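Local coordinates for protein pyruvate kinase (Cryptosporidium parvum, PDB 6P0Y) that probably transfers a phosphoryl group from phosphoenolpyruvate to ADP, giving pyruvate and ATP in the last step of glycolysis, with potassium and magnesium ions as helpers, at residues L108-P113 with I233-V238; M291-D296 with V325-M330. One frame throughout, in Å; residues are numbered along the deposited sequence.

Contact 1: L108-P113 with I233-V238; sequences LDTKGP and IALSFV. With K (potassium ion), chain E.
Thr-110 and Ser-236 meet at the C-terminal ends of two neighbouring parallel strands of a TIM barrel, 105-109 and 232-235. The strands themselves pair in register, Leu-108 beside Ile-233 and Asp-109 beside Ala-234. Ala-234 N gives its hydrogen to Leu-108 O at 2.8 Å, and one residue further Thr-110 N binds Ala-234 O at 3.2 Å. Past that point the main chains part and side chains take over.

From CB outward, Thr-110 divides its two branches between polar and apolar partners. Thr-110 CB comes within 4.2 Å of Ala-234 O. With chi1 at 62°, OG1 tucks between the backbone N and the carbonyl carbon and is carried to the backbone of the other segment, where it accepts a nearly straight bond from Ser-236 N at 3.0 Å (171° at the hydrogen). OG1 also donates to a water that passes a hydrogen on to Ser-236 O, so the serine backbone is gripped twice. The methyl CG2 leaves the other way, 4.0 Å from Ile-233 CG2 and close to Leu-235 CD1, on the apolar side that faces the outer helices.

Ser-236 returns the favour: its OG donates to Thr-110 O at 2.8 Å. That same carbonyl binds the potassium ion, as does Asp-109 OD1; Asn-76 and Ser-78 supply the other two ligands from this chain. The Asp-109 carboxylate lies beside the Ala-234 methyl on the same face of the sheet, and its OD2 makes salt bridges with Arg-74, an ADP-binding residue, and Lys-270.

Farther along, where the chain heads for the domain inserted in the barrel, Pro-113 and Phe-237 lie alongside, running opposite ways, with Pro-113 CG 3.8 Å from Phe-237 CB.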
loop_
_atom_site.group_PDB
_atom_site.type_symbol
_atom_site.label_atom_id
_atom_site.label_comp_id
_atom_site.label_asym_id
_atom_site.label_seq_id
_atom_site.Cartn_x
_atom_site.Cartn_y
_atom_site.Cartn_z
ATOM N N LEU A 108 24.185 -24.919 -25.763
ATOM C CA LEU A 108 24.229 -25.034 -27.246
ATOM C C LEU A 108 23.245 -24.021 -27.836
ATOM O O LEU A 108 22.029 -24.183 -27.622
ATOM C CB LEU A 108 23.884 -26.460 -27.689
ATOM C CG LEU A 108 24.094 -26.740 -29.182
ATOM C CD1 LEU A 108 24.426 -28.204 -29.438
ATOM C CD2 LEU A 108 22.881 -26.329 -30.009
ATOM N N ASP A 109 23.763 -23.026 -28.557
ATOM C CA ASP A 109 22.964 -21.991 -29.260
ATOM C C ASP A 109 22.795 -22.439 -30.717
ATOM O O ASP A 109 23.799 -22.449 -31.450
ATOM C CB ASP A 109 23.624 -20.619 -29.098
ATOM C CG ASP A 109 22.743 -19.447 -29.492
ATOM O OD1 ASP A 109 22.132 -19.507 -30.575
ATOM O OD2 ASP A 109 22.692 -18.471 -28.723
ATOM N N THR A 110 21.566 -22.799 -31.106
ATOM C CA THR A 110 21.220 -23.429 -32.413
ATOM C C THR A 110 21.438 -22.431 -33.555
ATOM O O THR A 110 21.239 -21.222 -33.328
ATOM C CB THR A 110 19.771 -23.933 -32.435
ATOM O OG1 THR A 110 18.908 -22.807 -32.266
ATOM C CG2 THR A 110 19.490 -24.972 -31.370
ATOM N N LYS A 111 21.846 -22.922 -34.730
ATOM C CA LYS A 111 21.975 -22.115 -35.972
ATOM C C LYS A 111 20.585 -21.603 -36.356
ATOM O O LYS A 111 20.414 -20.377 -36.482
ATOM C CB LYS A 111 22.594 -22.938 -37.105
ATOM C CG LYS A 111 22.911 -22.159 -38.372
ATOM C CD LYS A 111 23.844 -22.914 -39.311
ATOM C CE LYS A 111 24.212 -22.130 -40.555
ATOM N NZ LYS A 111 23.779 -22.819 -41.797
ATOM N N GLY A 112 19.635 -22.527 -36.510
ATOM C CA GLY A 112 18.231 -22.233 -36.846
ATOM C C GLY A 112 18.099 -21.587 -38.221
ATOM O O GLY A 112 18.990 -21.705 -39.059
ATOM N N PRO A 113 16.995 -20.854 -38.476
ATOM C CA PRO A 113 16.726 -20.289 -39.798
ATOM C C PRO A 113 17.450 -18.968 -40.096
ATOM O O PRO A 113 16.869 -18.120 -40.746
ATOM C CB PRO A 113 15.206 -20.079 -39.732
ATOM C CG PRO A 113 14.956 -19.708 -38.293
ATOM C CD PRO A 113 15.932 -20.553 -37.504
ATOM N N ILE A 233 19.818 -25.649 -24.149
ATOM C CA ILE A 233 19.614 -25.401 -25.606
ATOM C C ILE A 233 19.051 -23.985 -25.745
ATOM O O ILE A 233 17.913 -23.765 -25.298
ATOM C CB ILE A 233 18.680 -26.454 -26.239
ATOM C CG1 ILE A 233 19.260 -27.865 -26.125
ATOM C CG2 ILE A 233 18.360 -26.098 -27.687
ATOM C CD1 ILE A 233 18.237 -28.963 -26.265
ATOM N N ALA A 234 19.832 -23.063 -26.309
ATOM C CA ALA A 234 19.399 -21.685 -26.631
ATOM C C ALA A 234 18.738 -21.710 -28.011
ATOM O O ALA A 234 19.458 -21.596 -29.017
ATOM C CB ALA A 234 20.567 -20.731 -26.568
ATOM N N LEU A 235 17.413 -21.881 -28.042
ATOM C CA LEU A 235 16.624 -22.160 -29.271
ATOM C C LEU A 235 16.429 -20.853 -30.052
ATOM O O LEU A 235 15.653 -19.994 -29.590
ATOM C CB LEU A 235 15.290 -22.788 -28.855
ATOM C CG LEU A 235 14.600 -23.660 -29.902
ATOM C CD1 LEU A 235 15.511 -24.786 -30.371
ATOM C CD2 LEU A 235 13.300 -24.220 -29.346
ATOM N N SER A 236 17.123 -20.710 -31.185
ATOM C CA SER A 236 17.153 -19.469 -32.002
ATOM C C SER A 236 15.823 -19.283 -32.741
ATOM O O SER A 236 15.239 -20.294 -33.178
ATOM C CB SER A 236 18.317 -19.473 -32.952
ATOM O OG SER A 236 19.538 -19.351 -32.244
ATOM N N PHE A 237 15.368 -18.030 -32.837
ATOM C CA PHE A 237 14.195 -17.564 -33.624
ATOM C C PHE A 237 12.924 -18.335 -33.243
ATOM O O PHE A 237 12.187 -18.751 -34.163
ATOM C CB PHE A 237 14.477 -17.696 -35.123
ATOM C CG PHE A 237 15.571 -16.798 -35.645
ATOM C CD1 PHE A 237 15.284 -15.516 -36.090
ATOM C CD2 PHE A 237 16.884 -17.242 -35.713
ATOM C CE1 PHE A 237 16.289 -14.694 -36.581
ATOM C CE2 PHE A 237 17.887 -16.419 -36.204
ATOM C CZ PHE A 237 17.588 -15.147 -36.637
ATOM N N VAL A 238 12.649 -18.495 -31.942
ATOM C CA VAL A 238 11.380 -19.109 -31.444
ATOM C C VAL A 238 10.243 -18.126 -31.743
ATOM O O VAL A 238 10.425 -16.925 -31.479
ATOM C CB VAL A 238 11.452 -19.477 -29.950
ATOM C CG1 VAL A 238 10.085 -19.809 -29.375
ATOM C CG2 VAL A 238 12.411 -20.628 -29.709
HETATM K K K E . 23.043 -19.073 -33.295
HETATM O O HOH W 1 16.746 -22.676 -33.774
#

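Contact 2: M291-D296 with V325-M330; sequences MVARGD and VTATQM
The guanidinium of Arg-294 has the Thr-328 methyl over one face: CG2 stands 3.6 Å above the plane, displaced toward the rim, with NH2 and CZ its nearest neighbours there. NH2 forms a salt bridge with Asp-347 of helix 342-353, while Thr-346 of a second subunit packs on the same arginine. The side chain starts out extended and then bends at chi3 (62°), which swings the flat group back across Thr-328. The methyl and the hydroxyl of that threonine divide the work, for OG1 accepts a hydrogen from Arg-294 N at 2.9 Å and 174°, very nearly straight. Gln-310 NE2 adds a weak hydrogen bond to the same oxygen.

Behind these residues lie strands 289-292 and 324-326, adjacent and parallel, the two strands of a beta-alpha-beta unit whose crossover helix is 306-320. Val-292 N binds Val-325 O at 3.0 Å, with the donor close to the C=O axis, and Val-292 O takes the hydrogen of Ala-327 N at 2.7 Å. Met-291 and Val-325 run side by side on one face of the sheet. Met-291 CG reaches past its direct neighbour to Ala-327 CB, 3.6 Å away, and Ala-293 CB meets the same methyl at 4.0 Å. Val-292 and Thr-326 point to the opposite face and rest on helix 306-320.

Beyond Ala-293 the chain turns, Asp-296 N bonding Ala-293 O; the Ala-293 side chain is about 7 Å from a bound magnesium ion. The threonine hydroxyl thus continues the strand pairing where backbone partners run out: it ties the backbone of Arg-294, at the start of the turn, to segment 325-330, while the side chain of that arginine packs on Thr-346 of the second subunit.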
loop_
_atom_site.group_PDB
_atom_site.type_symbol
_atom_site.label_atom_id
_atom_site.label_comp_id
_atom_site.label_asym_id
_atom_site.label_seq_id
_atom_site.Cartn_x
_atom_site.Cartn_y
_atom_site.Cartn_z
ATOM N N MET A 291 15.689 -15.593 -23.676
ATOM C CA MET A 291 16.904 -14.856 -24.103
ATOM C C MET A 291 16.474 -13.741 -25.062
ATOM O O MET A 291 15.789 -14.058 -26.059
ATOM C CB MET A 291 17.861 -15.819 -24.808
ATOM C CG MET A 291 19.301 -15.342 -24.880
ATOM S SD MET A 291 20.467 -16.631 -25.424
ATOM C CE MET A 291 20.061 -17.966 -24.298
ATOM N N VAL A 292 16.827 -12.486 -24.768
ATOM C CA VAL A 292 16.493 -11.320 -25.639
ATOM C C VAL A 292 17.762 -10.506 -25.894
ATOM O O VAL A 292 18.510 -10.265 -24.933
ATOM C CB VAL A 292 15.376 -10.445 -25.037
ATOM C CG1 VAL A 292 14.056 -11.199 -24.962
ATOM C CG2 VAL A 292 15.756 -9.886 -23.674
ATOM N N ALA A 293 17.979 -10.113 -27.153
ATOM C CA ALA A 293 19.066 -9.211 -27.596
ATOM C C ALA A 293 18.455 -8.018 -28.340
ATOM O O ALA A 293 17.605 -8.235 -29.241
ATOM C CB ALA A 293 20.040 -9.963 -28.466
ATOM N N ARG A 294 18.875 -6.806 -27.967
ATOM C CA ARG A 294 18.483 -5.530 -28.623
ATOM C C ARG A 294 18.828 -5.599 -30.118
ATOM O O ARG A 294 18.002 -5.148 -30.938
ATOM C CB ARG A 294 19.199 -4.358 -27.943
ATOM C CG ARG A 294 18.778 -2.986 -28.447
ATOM C CD ARG A 294 19.220 -1.899 -27.488
ATOM N NE ARG A 294 20.671 -1.849 -27.361
ATOM C CZ ARG A 294 21.341 -1.707 -26.218
ATOM N NH1 ARG A 294 20.703 -1.604 -25.063
ATOM N NH2 ARG A 294 22.663 -1.672 -26.233
ATOM N N GLY A 295 19.996 -6.161 -30.446
ATOM C CA GLY A 295 20.526 -6.283 -31.817
ATOM C C GLY A 295 19.628 -7.102 -32.733
ATOM O O GLY A 295 19.605 -6.788 -33.935
ATOM N N ASP A 296 18.933 -8.117 -32.202
ATOM C CA ASP A 296 18.077 -9.047 -32.991
ATOM C C ASP A 296 16.739 -8.373 -33.313
ATOM O O ASP A 296 16.353 -8.380 -34.499
ATOM C CB ASP A 296 17.836 -10.372 -32.264
ATOM C CG ASP A 296 19.081 -11.230 -32.118
ATOM O OD1 ASP A 296 20.047 -11.007 -32.878
ATOM O OD2 ASP A 296 19.074 -12.116 -31.241
ATOM N N VAL A 325 17.589 -13.812 -19.844
ATOM C CA VAL A 325 18.973 -13.405 -20.214
ATOM C C VAL A 325 18.882 -12.177 -21.118
ATOM O O VAL A 325 18.196 -12.266 -22.160
ATOM C CB VAL A 325 19.707 -14.546 -20.938
ATOM C CG1 VAL A 325 21.149 -14.180 -21.245
ATOM C CG2 VAL A 325 19.629 -15.859 -20.171
ATOM N N THR A 326 19.551 -11.083 -20.747
ATOM C CA THR A 326 19.870 -9.961 -21.667
ATOM C C THR A 326 21.095 -10.382 -22.484
ATOM O O THR A 326 22.212 -10.319 -21.938
ATOM C CB THR A 326 20.071 -8.639 -20.912
ATOM O OG1 THR A 326 18.819 -8.275 -20.331
ATOM C CG2 THR A 326 20.557 -7.517 -21.804
ATOM N N ALA A 327 20.875 -10.824 -23.728
ATOM C CA ALA A 327 21.902 -11.368 -24.649
ATOM C C ALA A 327 22.559 -10.238 -25.447
ATOM O O ALA A 327 23.542 -10.523 -26.156
ATOM C CB ALA A 327 21.282 -12.389 -25.573
ATOM N N THR A 328 22.028 -9.015 -25.345
ATOM C CA THR A 328 22.617 -7.776 -25.917
ATOM C C THR A 328 24.130 -7.783 -25.670
ATOM O O THR A 328 24.541 -8.027 -24.517
ATOM C CB THR A 328 21.963 -6.525 -25.313
ATOM O OG1 THR A 328 20.559 -6.585 -25.571
ATOM C CG2 THR A 328 22.524 -5.229 -25.859
ATOM N N GLN A 329 24.920 -7.553 -26.723
ATOM C CA GLN A 329 26.368 -7.234 -26.625
ATOM C C GLN A 329 26.471 -5.782 -26.140
ATOM O O GLN A 329 26.136 -4.872 -26.928
ATOM C CB GLN A 329 27.061 -7.465 -27.971
ATOM C CG GLN A 329 28.564 -7.211 -27.947
ATOM C CD GLN A 329 29.256 -7.637 -29.218
ATOM O OE1 GLN A 329 29.546 -8.812 -29.428
ATOM N NE2 GLN A 329 29.548 -6.674 -30.075
ATOM N N MET A 330 26.887 -5.584 -24.884
ATOM C CA MET A 330 26.790 -4.283 -24.166
ATOM C C MET A 330 28.176 -3.673 -23.913
ATOM O O MET A 330 28.214 -2.487 -23.529
ATOM C CB MET A 330 26.055 -4.462 -22.834
ATOM C CG MET A 330 24.571 -4.723 -23.008
ATOM S SD MET A 330 23.646 -4.586 -21.464
ATOM C CE MET A 330 24.011 -6.169 -20.705
#

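Both contacts belong to the one eight-stranded parallel barrel, and both lie at the C-terminal ends of its strands. Contact 1 joins the third and fourth strands in order, contact 2 the sixth and seventh; between them runs the fifth, strand 266-271. Along the chain they come in series, contact 1 closing before contact 2 opens, with centres 14 Å apart. They touch through the barrel interior, where Ala-234 CB packs 3.6 Å from Met-291 CE. Contact 1 brings the potassium site, and each contact has a side chain about 7 Å from the bound magnesium ion, with bound ADP close to both, so two separate strand pairs shape one catalytic mouth. Contact 2 alone extends to a neighbouring subunit.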